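Local coordinates for protein esterase A (Caulobacter crescentus, PDB 5GKV) that probably hydrolyses ester bonds as a penicillin-binding-protein homologue of the serine beta-lactamase family, at residues A[44-48]-A[269-274]; A[88-92]-A[194-198]; A[198-204]-A[286-291]; A[277-281]-A[348-352]. One frame throughout, in Å; residues are numbered along the deposited sequence.

Interaction 1 of 4, residues A[44-48]-A[269-274]; sequences RFAFA and TAPALA
Arg44 leans from strand 42-49 over the first turn of helix 270-281, and Thr269 and Pro271 receive its outer half. With CG anti to the backbone N (chi1 -168°) and the chain extended to NE, the side chain runs across the start of the helix. CB and CG pass the methyl of Ala270, Arg44 CG lying 3.9 Å from Ala270 CB. CD then reaches the proline ring, and Arg44 NE comes 3.4 Å from Pro271 CD. The Arg44 and Pro271 side chains cross at about a right angle, and Pro271 CG sits 3.3 Å above one face of the guanidinium, offset toward its rim. Arg44 NH1 ends 3.6 Å from Thr269 CB, the two side chains lying side by side and pointing the same way. Thr269 is the N-cap, its OG1 accepting a weak bond from Ala272 N.

Further along the strand small residues keep the backbones close: Ala46 CB lies 3.9 Å from Ala274 CB and also touches Pro271, and the axes of the two segments approach to 7.2 Å at 26°. This is helix-on-sheet packing in the beta-lactamase-type fold.

The charge of Arg44 is met elsewhere, by a salt bridge from NE to Asp56 and a hydrogen bond from NH1 to the Pro72 carbonyl. Across the contact itself the arginine therefore acts through its flat face and its methylenes, a buried cation packed on carbon.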
loop_
_atom_site.group_PDB
_atom_site.type_symbol
_atom_site.label_atom_id
_atom_site.label_comp_id
_atom_site.label_asym_id
_atom_site.label_seq_id
_atom_site.Cartn_x
_atom_site.Cartn_y
_atom_site.Cartn_z
ATOM N N ARG A 44 11.362 -9.976 -5.569
ATOM C CA ARG A 44 10.741 -11.201 -5.087
ATOM C C ARG A 44 9.266 -11.159 -5.457
ATOM O O ARG A 44 8.611 -10.109 -5.339
ATOM C CB ARG A 44 10.934 -11.354 -3.569
ATOM C CG ARG A 44 10.571 -12.732 -3.013
ATOM C CD ARG A 44 10.913 -12.806 -1.533
ATOM N NE ARG A 44 10.772 -14.147 -0.964
ATOM C CZ ARG A 44 11.051 -14.415 0.313
ATOM N NH1 ARG A 44 11.453 -13.432 1.122
ATOM N NH2 ARG A 44 10.911 -15.634 0.782
ATOM N N PHE A 45 8.752 -12.285 -5.946
ATOM C CA PHE A 45 7.350 -12.381 -6.333
ATOM C C PHE A 45 6.763 -13.594 -5.643
ATOM O O PHE A 45 7.317 -14.693 -5.742
ATOM C CB PHE A 45 7.151 -12.521 -7.844
ATOM C CG PHE A 45 5.697 -12.668 -8.251
ATOM C CD1 PHE A 45 4.839 -11.573 -8.221
ATOM C CD2 PHE A 45 5.194 -13.897 -8.681
ATOM C CE1 PHE A 45 3.489 -11.700 -8.590
ATOM C CE2 PHE A 45 3.852 -14.035 -9.061
ATOM C CZ PHE A 45 2.998 -12.935 -9.020
ATOM N N ALA A 46 5.635 -13.398 -4.978
ATOM C CA ALA A 46 4.971 -14.468 -4.254
ATOM C C ALA A 46 3.517 -14.532 -4.683
ATOM O O ALA A 46 2.868 -13.494 -4.853
ATOM C CB ALA A 46 5.076 -14.265 -2.731
ATOM N N PHE A 47 3.006 -15.756 -4.829
ATOM C CA PHE A 47 1.633 -15.994 -5.244
ATOM C C PHE A 47 1.042 -17.037 -4.314
ATOM O O PHE A 47 1.706 -18.025 -3.985
ATOM C CB PHE A 47 1.580 -16.454 -6.717
ATOM C CG PHE A 47 0.199 -16.513 -7.287
ATOM C CD1 PHE A 47 -0.460 -15.347 -7.658
ATOM C CD2 PHE A 47 -0.431 -17.733 -7.488
ATOM C CE1 PHE A 47 -1.733 -15.400 -8.207
ATOM C CE2 PHE A 47 -1.710 -17.792 -8.040
ATOM C CZ PHE A 47 -2.361 -16.624 -8.388
ATOM N N ALA A 48 -0.192 -16.797 -3.860
ATOM C CA ALA A 48 -0.799 -17.613 -2.821
ATOM C C ALA A 48 -2.191 -18.060 -3.246
ATOM O O ALA A 48 -2.924 -17.327 -3.913
ATOM C CB ALA A 48 -0.887 -16.858 -1.481
ATOM N N THR A 269 8.626 -8.422 3.064
ATOM C CA THR A 269 8.946 -9.325 1.967
ATOM C C THR A 269 7.682 -9.609 1.164
ATOM O O THR A 269 6.554 -9.402 1.635
ATOM C CB THR A 269 9.509 -10.656 2.468
ATOM O OG1 THR A 269 8.471 -11.361 3.163
ATOM C CG2 THR A 269 10.723 -10.447 3.375
ATOM N N ALA A 270 7.880 -10.087 -0.062
ATOM C CA ALA A 270 6.729 -10.398 -0.911
ATOM C C ALA A 270 5.838 -11.480 -0.305
ATOM O O ALA A 270 4.606 -11.286 -0.264
ATOM C CB ALA A 270 7.224 -10.765 -2.312
ATOM N N PRO A 271 6.362 -12.599 0.218
ATOM C CA PRO A 271 5.450 -13.588 0.827
ATOM C C PRO A 271 4.665 -13.055 2.014
ATOM O O PRO A 271 3.525 -13.482 2.239
ATOM C CB PRO A 271 6.393 -14.727 1.250
ATOM C CG PRO A 271 7.617 -14.548 0.440
ATOM C CD PRO A 271 7.760 -13.077 0.231
ATOM N N ALA A 272 5.258 -12.176 2.822
ATOM C CA ALA A 272 4.506 -11.608 3.937
ATOM C C ALA A 272 3.244 -10.912 3.437
ATOM O O ALA A 272 2.148 -11.122 3.985
ATOM C CB ALA A 272 5.385 -10.645 4.736
ATOM N N LEU A 273 3.364 -10.120 2.362
ATOM C CA LEU A 273 2.192 -9.436 1.817
ATOM C C LEU A 273 1.231 -10.417 1.162
ATOM O O LEU A 273 0.004 -10.271 1.280
ATOM C CB LEU A 273 2.619 -8.355 0.814
ATOM C CG LEU A 273 3.375 -7.179 1.450
ATOM C CD1 LEU A 273 4.049 -6.356 0.357
ATOM C CD2 LEU A 273 2.426 -6.316 2.285
ATOM N N ALA A 274 1.761 -11.419 0.463
ATOM C CA ALA A 274 0.884 -12.387 -0.192
ATOM C C ALA A 274 0.070 -13.162 0.834
ATOM O O ALA A 274 -1.111 -13.459 0.605
ATOM C CB ALA A 274 1.705 -13.342 -1.077
#

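Interaction 2 of 4, residues A[88-92]-A[194-198]; sequences LLIAR and LREDI
The guanidinium of Arg92 has the end of Ile198 over one face and Asp197 at its edge. Ile198 CD1 belongs to a side chain that slides past the arginine in the opposite direction, and it lies 4.1 Å from Arg92 CD. At the rim Asp197 OD2 is near the guanidinium plane, 3.9 Å from Arg92 NH1, a long salt bridge. The carboxylate is turned 73° from the guanidinium, so the two groups do not pair side by side in a common plane. A bend at chi3 (81°) of Arg92 turns its tip toward Asp197.

Away from this polar end the contact is aliphatic. Ile198 CD1 is the common point: Leu88 CD2 lies 4.1 Å from Ile198 CD1, and Leu89 CD2 is 4.2 Å from the same Ile198 CD1. The other branch of Leu89 serves the preceding turn, where Leu89 CD1 meets Leu194 CB at 4.2 Å, the side chains crossing at about a right angle. The helix segments are 12.4 Å apart at their axes and cross at 60°, so long side chains bridge helices 82-95 and 190-202 in the helical part of this beta-lactamase-like fold.

Both charged partners have stronger ties elsewhere: Arg92 NE donates to the carbonyl of Leu291, and Asp197 OD2 pairs with Arg188. The long pair between them thus probably adds weak electrostatic attraction at the partly exposed end of the contact, while the leucines and Ile198 supply the buried hydrocarbon contact.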
loop_
_atom_site.group_PDB
_atom_site.type_symbol
_atom_site.label_atom_id
_atom_site.label_comp_id
_atom_site.label_asym_id
_atom_site.label_seq_id
_atom_site.Cartn_x
_atom_site.Cartn_y
_atom_site.Cartn_z
ATOM N N LEU A 88 -6.575 -2.369 5.681
ATOM C CA LEU A 88 -6.962 -3.559 6.427
ATOM C C LEU A 88 -7.122 -3.250 7.913
ATOM O O LEU A 88 -8.080 -3.698 8.545
ATOM C CB LEU A 88 -5.920 -4.666 6.205
ATOM C CG LEU A 88 -6.148 -6.076 6.779
ATOM C CD1 LEU A 88 -5.165 -7.013 6.135
ATOM C CD2 LEU A 88 -5.935 -6.170 8.257
ATOM N N LEU A 89 -6.186 -2.496 8.494
ATOM C CA LEU A 89 -6.267 -2.207 9.925
ATOM C C LEU A 89 -7.535 -1.431 10.260
ATOM O O LEU A 89 -8.192 -1.720 11.270
ATOM C CB LEU A 89 -5.025 -1.447 10.388
ATOM C CG LEU A 89 -3.718 -2.248 10.301
ATOM C CD1 LEU A 89 -2.494 -1.372 10.614
ATOM C CD2 LEU A 89 -3.783 -3.450 11.232
ATOM N N ILE A 90 -7.921 -0.472 9.410
ATOM C CA ILE A 90 -9.183 0.236 9.624
ATOM C C ILE A 90 -10.359 -0.716 9.444
ATOM O O ILE A 90 -11.297 -0.724 10.252
ATOM C CB ILE A 90 -9.304 1.459 8.685
ATOM C CG1 ILE A 90 -8.306 2.566 9.072
ATOM C CG2 ILE A 90 -10.728 1.993 8.696
ATOM C CD1 ILE A 90 -8.574 3.218 10.426
ATOM N N ALA A 91 -10.333 -1.523 8.371
ATOM C CA ALA A 91 -11.421 -2.461 8.101
ATOM C C ALA A 91 -11.692 -3.365 9.298
ATOM O O ALA A 91 -12.851 -3.711 9.578
ATOM C CB ALA A 91 -11.092 -3.319 6.877
ATOM N N ARG A 92 -10.634 -3.766 10.005
ATOM C CA ARG A 92 -10.798 -4.572 11.217
ATOM C C ARG A 92 -11.535 -3.807 12.319
ATOM O O ARG A 92 -12.434 -4.360 12.966
ATOM C CB ARG A 92 -9.432 -5.055 11.707
ATOM C CG ARG A 92 -8.847 -6.198 10.853
ATOM C CD ARG A 92 -7.491 -6.662 11.387
ATOM N NE ARG A 92 -7.574 -7.590 12.525
ATOM C CZ ARG A 92 -6.995 -7.396 13.708
ATOM N NH1 ARG A 92 -6.291 -6.300 13.938
ATOM N NH2 ARG A 92 -7.124 -8.295 14.671
ATOM N N LEU A 194 -0.500 -3.640 14.336
ATOM C CA LEU A 194 -0.141 -4.589 13.285
ATOM C C LEU A 194 0.822 -5.645 13.814
ATOM O O LEU A 194 0.647 -6.845 13.569
ATOM C CB LEU A 194 0.490 -3.856 12.094
ATOM C CG LEU A 194 1.093 -4.763 11.005
ATOM C CD1 LEU A 194 0.028 -5.560 10.263
ATOM C CD2 LEU A 194 1.948 -3.950 10.019
ATOM N N ARG A 195 1.858 -5.207 14.529
ATOM C CA ARG A 195 2.857 -6.139 15.039
ATOM C C ARG A 195 2.262 -7.049 16.115
ATOM O O ARG A 195 2.464 -8.269 16.087
ATOM C CB ARG A 195 4.056 -5.355 15.577
ATOM C CG ARG A 195 5.107 -6.187 16.313
ATOM C CD ARG A 195 6.169 -5.304 16.972
ATOM N NE ARG A 195 5.616 -4.323 17.914
ATOM C CZ ARG A 195 5.390 -4.561 19.208
ATOM N NH1 ARG A 195 5.662 -5.758 19.718
ATOM N NH2 ARG A 195 4.895 -3.605 19.996
ATOM N N GLU A 196 1.497 -6.478 17.050
ATOM C CA GLU A 196 0.992 -7.257 18.183
ATOM C C GLU A 196 -0.106 -8.224 17.763
ATOM O O GLU A 196 -0.141 -9.369 18.227
ATOM C CB GLU A 196 0.458 -6.324 19.276
ATOM C CG GLU A 196 1.532 -5.597 20.043
ATOM C CD GLU A 196 0.962 -4.695 21.125
ATOM O OE1 GLU A 196 -0.273 -4.482 21.142
ATOM O OE2 GLU A 196 1.756 -4.195 21.947
ATOM N N ASP A 197 -1.023 -7.782 16.907
ATOM C CA ASP A 197 -2.217 -8.558 16.607
ATOM C C ASP A 197 -2.062 -9.471 15.400
ATOM O O ASP A 197 -2.826 -10.440 15.271
ATOM C CB ASP A 197 -3.419 -7.634 16.360
ATOM C CG ASP A 197 -3.875 -6.888 17.622
ATOM O OD1 ASP A 197 -3.325 -7.116 18.722
ATOM O OD2 ASP A 197 -4.783 -6.048 17.502
ATOM N N ILE A 198 -1.111 -9.194 14.508
ATOM C CA ILE A 198 -1.069 -9.904 13.232
ATOM C C ILE A 198 0.317 -10.475 12.955
ATOM O O ILE A 198 0.471 -11.692 12.792
ATOM C CB ILE A 198 -1.521 -8.989 12.077
ATOM C CG1 ILE A 198 -2.977 -8.538 12.299
ATOM C CG2 ILE A 198 -1.343 -9.698 10.740
ATOM C CD1 ILE A 198 -3.536 -7.616 11.197
#

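Interaction 3 of 4, residues A[198-204]-A[286-291]; sequences ICEPLGL and LDGRSL
Leu202 and Leu286 cross at a slant, Leu202 CD1 lying 3.7 Å from Leu286 CD2. The same methyl of Leu202 also meets Leu291, and Leu291 CD2 is 4.1 Å from Ile198 CG1. Leu204 instead meets Leu286 tip to tip, its CD1 4.1 Å from Leu286 CD2. Leu202 is set for this by CG standing anti to its carbonyl carbon (chi1 -66°), while its other branch, CD2, faces Arg289.

The two partners are the C-terminal end of helix 190-202, closed by a Schellman motif with Gly203 at positive phi, and a beta hairpin whose strands 285-286 and 289-290 are joined by a type I' turn from Leu286 to Arg289. The hairpin lies against the last turn of the helix and the residues that follow it.

At the exposed rim Arg289, bent at chi3, brings its guanidinium flat against Pro201: Pro201 CB stands 3.8 Å above the plane, over its centre. On the Asp287 side a water donates to Leu202 O at 3.3 Å and lies close to Asp287 OD2. Arg275 of helix 270-281 joins the same two groups more directly, with a salt bridge to Asp287 OD2 and a hydrogen bond to Leu202 O.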
loop_
_atom_site.group_PDB
_atom_site.type_symbol
_atom_site.label_atom_id
_atom_site.label_comp_id
_atom_site.label_asym_id
_atom_site.label_seq_id
_atom_site.Cartn_x
_atom_site.Cartn_y
_atom_site.Cartn_z
ATOM N N ILE A 198 -1.111 -9.194 14.508
ATOM C CA ILE A 198 -1.069 -9.904 13.232
ATOM C C ILE A 198 0.317 -10.475 12.955
ATOM O O ILE A 198 0.471 -11.692 12.792
ATOM C CB ILE A 198 -1.521 -8.989 12.077
ATOM C CG1 ILE A 198 -2.977 -8.538 12.299
ATOM C CG2 ILE A 198 -1.343 -9.698 10.740
ATOM C CD1 ILE A 198 -3.536 -7.616 11.197
ATOM N N CYS A 199 1.337 -9.611 12.910
ATOM C CA CYS A 199 2.632 -10.054 12.387
ATOM C C CYS A 199 3.399 -10.920 13.378
ATOM O O CYS A 199 3.962 -11.948 12.987
ATOM C CB CYS A 199 3.460 -8.845 11.961
ATOM S SG CYS A 199 2.637 -8.046 10.544
ATOM N N GLU A 200 3.426 -10.545 14.656
ATOM C CA GLU A 200 4.060 -11.434 15.632
ATOM C C GLU A 200 3.336 -12.771 15.749
ATOM O O GLU A 200 3.996 -13.811 15.607
ATOM C CB GLU A 200 4.209 -10.720 16.982
ATOM C CG GLU A 200 5.466 -9.850 17.062
ATOM C CD GLU A 200 5.528 -8.968 18.309
ATOM O OE1 GLU A 200 4.610 -9.046 19.162
ATOM O OE2 GLU A 200 6.500 -8.185 18.429
ATOM N N PRO A 201 2.020 -12.839 15.964
ATOM C CA PRO A 201 1.392 -14.167 16.106
ATOM C C PRO A 201 1.493 -15.026 14.868
ATOM O O PRO A 201 1.631 -16.250 14.988
ATOM C CB PRO A 201 -0.076 -13.840 16.421
ATOM C CG PRO A 201 -0.074 -12.446 16.884
ATOM C CD PRO A 201 1.052 -11.755 16.206
ATOM N N LEU A 202 1.428 -14.435 13.677
ATOM C CA LEU A 202 1.398 -15.214 12.448
ATOM C C LEU A 202 2.766 -15.333 11.773
ATOM O O LEU A 202 2.859 -15.956 10.711
ATOM C CB LEU A 202 0.365 -14.613 11.478
ATOM C CG LEU A 202 -1.093 -14.708 11.968
ATOM C CD1 LEU A 202 -2.082 -14.039 11.011
ATOM C CD2 LEU A 202 -1.480 -16.165 12.199
ATOM N N GLY A 203 3.820 -14.769 12.368
ATOM C CA GLY A 203 5.153 -14.796 11.793
ATOM C C GLY A 203 5.259 -14.142 10.423
ATOM O O GLY A 203 5.839 -14.719 9.499
ATOM N N LEU A 204 4.699 -12.943 10.264
ATOM C CA LEU A 204 4.768 -12.211 9.004
ATOM C C LEU A 204 5.926 -11.225 9.058
ATOM O O LEU A 204 6.021 -10.429 9.996
ATOM C CB LEU A 204 3.460 -11.467 8.718
ATOM C CG LEU A 204 2.220 -12.369 8.613
ATOM C CD1 LEU A 204 0.964 -11.559 8.451
ATOM C CD2 LEU A 204 2.352 -13.334 7.454
ATOM N N LEU A 286 -6.190 -16.557 8.212
ATOM C CA LEU A 286 -4.817 -16.878 7.830
ATOM C C LEU A 286 -4.252 -17.873 8.835
ATOM O O LEU A 286 -4.228 -17.595 10.038
ATOM C CB LEU A 286 -3.946 -15.622 7.775
ATOM C CG LEU A 286 -2.503 -15.784 7.270
ATOM C CD1 LEU A 286 -2.468 -16.334 5.839
ATOM C CD2 LEU A 286 -1.777 -14.439 7.367
ATOM N N ASP A 287 -3.787 -19.024 8.336
ATOM C CA ASP A 287 -3.230 -20.079 9.189
ATOM C C ASP A 287 -4.142 -20.362 10.383
ATOM O O ASP A 287 -3.693 -20.497 11.521
ATOM C CB ASP A 287 -1.810 -19.723 9.653
ATOM C CG ASP A 287 -0.862 -19.418 8.487
ATOM O OD1 ASP A 287 -1.171 -19.774 7.324
ATOM O OD2 ASP A 287 0.206 -18.813 8.741
ATOM N N GLY A 288 -5.449 -20.403 10.125
ATOM C CA GLY A 288 -6.420 -20.745 11.143
ATOM C C GLY A 288 -6.900 -19.607 12.021
ATOM O O GLY A 288 -7.797 -19.828 12.843
ATOM N N ARG A 289 -6.346 -18.404 11.888
ATOM C CA ARG A 289 -6.692 -17.280 12.755
ATOM C C ARG A 289 -7.566 -16.298 11.979
ATOM O O ARG A 289 -7.166 -15.820 10.915
ATOM C CB ARG A 289 -5.429 -16.589 13.274
ATOM C CG ARG A 289 -5.695 -15.333 14.100
ATOM C CD ARG A 289 -4.409 -14.736 14.679
ATOM N NE ARG A 289 -3.670 -15.711 15.481
ATOM C CZ ARG A 289 -3.441 -15.596 16.786
ATOM N NH1 ARG A 289 -3.882 -14.536 17.453
ATOM N NH2 ARG A 289 -2.760 -16.543 17.423
ATOM N N SER A 290 -8.757 -15.999 12.506
ATOM C CA SER A 290 -9.641 -15.029 11.866
ATOM C C SER A 290 -9.134 -13.604 12.098
ATOM O O SER A 290 -9.059 -13.142 13.241
ATOM C CB SER A 290 -11.069 -15.171 12.397
ATOM O OG SER A 290 -11.945 -14.276 11.721
ATOM N N LEU A 291 -8.769 -12.913 11.016
ATOM C CA LEU A 291 -8.394 -11.503 11.094
ATOM C C LEU A 291 -9.579 -10.564 10.926
ATOM O O LEU A 291 -9.539 -9.436 11.427
ATOM C CB LEU A 291 -7.356 -11.168 10.015
ATOM C CG LEU A 291 -6.054 -11.947 10.135
ATOM C CD1 LEU A 291 -5.087 -11.541 9.045
ATOM C CD2 LEU A 291 -5.464 -11.695 11.507
HETATM O O HOH W 1 1.149 -18.722 10.967
#

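Interaction 4 of 4, residues A[277-281]-A[348-352]; sequences MGALA and AFADP
Apolar contacts carry most of this joint, and Met277 and Ala350 are at its middle. Met277 bends at chi2 and chi3 (-55° and -78°), curling its chain back over the strand: Met277 CG lies 3.9 Å from Ala348 CB, and the terminal CE comes 4.0 Å from Ala350 CB. The Ala350 methyl also meets Leu280 CB and Ala281 CB. That one methyl thus faces three residues of a single helical turn.

Side chains also rest on backbone carbonyls. Met277 CB sits 3.4 Å from Phe349 O, and the exchange is returned where Ala350 CB lies 3.4 Å from Met277 O. Further along the strand, Ala281 CB is 3.7 Å from Asp351 O, while the ring of Pro352 reaches Leu280 O. These van der Waals contacts put helix and strand backbones close, with the CA atoms of Ala281 and Pro352 only 4.0 Å apart.

Polar linkage comes through solvent: a water donates to Ala281 O and, at 2.7 Å, to Pro352 O, bridging the end of each segment. Asp351 starts out from the far side of the strand, and its carboxylate is bound there by Tyr383 and Thr334.

The segments 277-281 and 348-351 run nearly parallel, at 15°, with axes 6.8 Å apart. Helix 270-281 lies on one face of the antiparallel sheet, touching Phe338 of strand 338-341 and Ser357 of strand 356-362 as well; on the opposite face Phe349 packs against Ile379 and Tyr383 of helix 373-384.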
loop_
_atom_site.group_PDB
_atom_site.type_symbol
_atom_site.label_atom_id
_atom_site.label_comp_id
_atom_site.label_asym_id
_atom_site.label_seq_id
_atom_site.Cartn_x
_atom_site.Cartn_y
_atom_site.Cartn_z
ATOM N N MET A 277 -2.645 -10.511 2.357
ATOM C CA MET A 277 -3.735 -10.354 1.407
ATOM C C MET A 277 -4.435 -11.681 1.147
ATOM O O MET A 277 -5.633 -11.693 0.839
ATOM C CB MET A 277 -3.227 -9.762 0.086
ATOM C CG MET A 277 -2.600 -8.383 0.203
ATOM S SD MET A 277 -3.653 -7.135 0.981
ATOM C CE MET A 277 -4.732 -6.776 -0.413
ATOM N N GLY A 278 -3.710 -12.797 1.277
ATOM C CA GLY A 278 -4.335 -14.106 1.133
ATOM C C GLY A 278 -5.462 -14.334 2.127
ATOM O O GLY A 278 -6.479 -14.953 1.796
ATOM N N ALA A 279 -5.304 -13.828 3.354
ATOM C CA ALA A 279 -6.384 -13.930 4.327
ATOM C C ALA A 279 -7.636 -13.212 3.835
ATOM O O ALA A 279 -8.754 -13.713 4.002
ATOM C CB ALA A 279 -5.938 -13.374 5.681
ATOM N N LEU A 280 -7.470 -12.035 3.221
ATOM C CA LEU A 280 -8.601 -11.321 2.630
ATOM C C LEU A 280 -9.167 -12.038 1.402
ATOM O O LEU A 280 -10.322 -11.788 1.033
ATOM C CB LEU A 280 -8.184 -9.892 2.254
ATOM C CG LEU A 280 -7.468 -9.096 3.343
ATOM C CD1 LEU A 280 -7.250 -7.640 2.894
ATOM C CD2 LEU A 280 -8.283 -9.139 4.640
ATOM N N ALA A 281 -8.391 -12.912 0.761
ATOM C CA ALA A 281 -8.895 -13.715 -0.353
ATOM C C ALA A 281 -9.540 -15.024 0.086
ATOM O O ALA A 281 -10.132 -15.717 -0.751
ATOM C CB ALA A 281 -7.764 -14.047 -1.344
ATOM N N ALA A 348 0.546 -5.320 -3.891
ATOM C CA ALA A 348 -0.019 -6.498 -3.248
ATOM C C ALA A 348 -1.517 -6.495 -3.513
ATOM O O ALA A 348 -2.147 -5.432 -3.495
ATOM C CB ALA A 348 0.272 -6.520 -1.746
ATOM N N PHE A 349 -2.081 -7.674 -3.780
ATOM C CA PHE A 349 -3.497 -7.726 -4.128
ATOM C C PHE A 349 -4.128 -8.998 -3.579
ATOM O O PHE A 349 -3.447 -9.995 -3.308
ATOM C CB PHE A 349 -3.695 -7.674 -5.647
ATOM C CG PHE A 349 -3.278 -8.950 -6.337
ATOM C CD1 PHE A 349 -1.937 -9.192 -6.618
ATOM C CD2 PHE A 349 -4.215 -9.926 -6.648
ATOM C CE1 PHE A 349 -1.541 -10.389 -7.227
ATOM C CE2 PHE A 349 -3.825 -11.127 -7.256
ATOM C CZ PHE A 349 -2.499 -11.350 -7.550
ATOM N N ALA A 350 -5.461 -8.964 -3.490
ATOM C CA ALA A 350 -6.284 -10.101 -3.110
ATOM C C ALA A 350 -7.401 -10.276 -4.128
ATOM O O ALA A 350 -7.944 -9.291 -4.634
ATOM C CB ALA A 350 -6.904 -9.914 -1.712
ATOM N N ASP A 351 -7.756 -11.525 -4.407
ATOM C CA ASP A 351 -8.865 -11.850 -5.302
ATOM C C ASP A 351 -9.776 -12.807 -4.545
ATOM O O ASP A 351 -9.554 -14.025 -4.544
ATOM C CB ASP A 351 -8.352 -12.451 -6.608
ATOM C CG ASP A 351 -9.463 -12.832 -7.567
ATOM O OD1 ASP A 351 -10.671 -12.744 -7.199
ATOM O OD2 ASP A 351 -9.115 -13.248 -8.693
ATOM N N PRO A 352 -10.804 -12.289 -3.863
ATOM C CA PRO A 352 -11.689 -13.189 -3.103
ATOM C C PRO A 352 -12.483 -14.122 -3.991
ATOM O O PRO A 352 -12.892 -15.187 -3.519
ATOM C CB PRO A 352 -12.616 -12.230 -2.342
ATOM C CG PRO A 352 -11.867 -10.942 -2.286
ATOM C CD PRO A 352 -11.086 -10.874 -3.587
HETATM O O HOH W 2 -13.211 -15.655 -0.864
#

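In the fold
From the N terminus, strand 42-49 comes first and waits until residues 269-274 close interaction 1, the widest of the loops. Interaction 2 opens and closes within that span, joining helices 82-95 and 190-202. Helix 190-202 then opens interaction 3 from the shared Ile198; its hairpin partner follows 269-274, so interactions 1 and 3 cross. Residues 277-281 begin interaction 4 before 286-291 close interaction 3, a second crossing, and strand 347-351 completes it. Interactions 1 and 4 set two parts of helix 270-281 on the same sheet, while interactions 2 and 3 gather two helices and the hairpin around helix 270-281, away from the sheet. Leu88 meets Leu280, and Ala279 meets Leu286 and Leu291, linking both groups.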